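Long-range contact in molybdenum cofactor carrier protein (Chlamydomonas reinhardtii, PDB 2IZ6), which probably binds and carries the molybdenum cofactor in this green alga: residues V18-K23 with L55-A61. Residues are numbered along the deposited sequence; the frame is centred on the assembly and turned at random.
Sequences VMGPGK and LGVMHEA
Gly22 and Gly56 bring the two backbones closest, their CA atoms 4.4 Å apart, and from there the chains diverge to 6.3 Å between the CA atoms of Met19 and Met58. Residues 18-23 run off the end of strand 15-19 into a loop that passes over the first turn of helix 57-67, whose N-cap is Gly56. A water links the two: it donates to Pro21 O at 2.9 Å and accepts from Met58 N, a first-turn amide with no carbonyl of its own helix to bind.

Glycines stand where the chains pass closely. Gly20 has no side chain, and Val57 CG1 lies 3.9 Å from its CA; Gly56 CA sits near Pro21 O. With CG1 anti to the backbone N (chi1 172°), Val18 sets that methyl against Val57 CG1 at 4.0 Å and Ala61 CB at 4.1 Å, one helical turn further on. Leu37 and Ile41 of helix 28-43 also pack on Val18. Met58 lies alongside Met19 in one of the latter's two modelled conformers, pointing the same way; a bend at chi3 (-67°) carries Met58 CE to within 4.0 Å of Gly20 O. At the exposed end, Leu55 CD1 meets the aliphatic part of Lys23, 3.5 Å from CB.

Strand 15-19 is central in the parallel sheet, and the topological switch point lies between it and strand 110-114. Its loop packs on the N-terminus of the helix following adjacent strand 47-51, consistent with a Rossmann-like fold such as that of the SLOG clan, where ligand sites commonly form at the C-terminal ends of the strands.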
# COMPACT_ATOMS: atom_id res chain seq x y z
N VAL A 18 -4.71 17.63 7.41
CA VAL A 18 -5.94 17.74 8.11
C VAL A 18 -6.73 16.47 7.89
O VAL A 18 -6.89 16.01 6.78
CB VAL A 18 -6.76 18.96 7.67
CG1 VAL A 18 -8.17 19.00 8.27
CG2 VAL A 18 -5.99 20.21 7.96
N MET A 19 -7.26 15.95 8.98
CA MET A 19 -8.09 14.73 8.96
C MET A 19 -9.34 14.95 9.75
O MET A 19 -9.33 15.62 10.77
CB MET A 19 -7.35 13.67 9.69
CG MET A 19 -6.12 13.24 9.11
SD MET A 19 -6.37 11.88 7.94
CE MET A 19 -8.15 11.47 7.99
N GLY A 20 -10.43 14.34 9.30
CA GLY A 20 -11.56 14.31 10.10
C GLY A 20 -12.54 13.37 9.45
O GLY A 20 -12.27 12.84 8.36
N PRO A 21 -13.63 13.14 10.14
CA PRO A 21 -14.72 12.25 9.61
C PRO A 21 -15.44 12.87 8.42
O PRO A 21 -15.37 14.10 8.20
CB PRO A 21 -15.64 12.09 10.81
CG PRO A 21 -15.35 13.19 11.68
CD PRO A 21 -13.95 13.64 11.47
N GLY A 22 -16.13 12.04 7.67
CA GLY A 22 -16.90 12.47 6.53
C GLY A 22 -18.28 12.93 6.95
O GLY A 22 -18.60 13.08 8.15
N LYS A 23 -19.09 13.19 5.92
CA LYS A 23 -20.38 13.85 6.05
C LYS A 23 -21.18 13.41 7.28
O LYS A 23 -21.39 14.19 8.23
CB LYS A 23 -21.19 13.62 4.75
CG LYS A 23 -22.34 14.58 4.52
CD LYS A 23 -22.79 14.59 3.06
CE LYS A 23 -24.31 14.52 2.95
NZ LYS A 23 -24.82 15.04 1.63
N LEU A 55 -16.48 15.99 0.87
CA LEU A 55 -17.60 15.87 1.83
C LEU A 55 -17.55 16.64 3.16
O LEU A 55 -18.08 17.72 3.21
CB LEU A 55 -18.04 14.40 2.03
CG LEU A 55 -19.02 13.78 1.02
CD1 LEU A 55 -19.83 12.64 1.66
CD2 LEU A 55 -19.99 14.79 0.35
N GLY A 56 -17.03 16.08 4.23
CA GLY A 56 -17.07 16.71 5.55
C GLY A 56 -15.94 17.68 5.84
O GLY A 56 -15.75 18.62 5.09
N VAL A 57 -15.26 17.44 6.95
CA VAL A 57 -14.18 18.25 7.46
C VAL A 57 -13.20 18.53 6.33
O VAL A 57 -12.75 19.68 6.17
CB VAL A 57 -13.42 17.52 8.65
CG1 VAL A 57 -12.00 17.98 8.83
CG2 VAL A 57 -14.25 17.61 9.92
N MET A 58 -12.82 17.49 5.60
CA MET A 58 -11.65 17.63 4.69
C MET A 58 -12.00 18.58 3.52
O MET A 58 -11.20 19.42 3.14
CB MET A 58 -11.17 16.22 4.27
CG MET A 58 -10.63 15.54 5.49
SD MET A 58 -9.67 14.05 5.20
CE MET A 58 -10.99 13.16 4.63
N HIS A 59 -13.23 18.47 3.01
CA HIS A 59 -13.69 19.35 1.97
C HIS A 59 -13.80 20.79 2.45
O HIS A 59 -13.41 21.73 1.80
CB HIS A 59 -15.00 18.84 1.41
CG HIS A 59 -15.57 19.71 0.33
ND1 HIS A 59 -14.90 20.01 -0.84
CD2 HIS A 59 -16.74 20.37 0.28
CE1 HIS A 59 -15.65 20.82 -1.57
NE2 HIS A 59 -16.79 21.03 -0.93
N GLU A 60 -14.30 20.96 3.66
CA GLU A 60 -14.38 22.32 4.23
C GLU A 60 -13.03 22.97 4.40
O GLU A 60 -12.90 24.16 4.10
CB GLU A 60 -15.14 22.33 5.56
CG GLU A 60 -16.66 22.13 5.39
CD GLU A 60 -17.29 23.30 4.69
OE1 GLU A 60 -16.74 24.41 4.74
OE2 GLU A 60 -18.34 23.11 4.03
N ALA A 61 -12.06 22.20 4.88
CA ALA A 61 -10.73 22.70 5.02
C ALA A 61 -10.19 23.15 3.64
O ALA A 61 -9.54 24.21 3.48
CB ALA A 61 -9.89 21.67 5.69
O HOH W 1 -13.79 14.74 5.86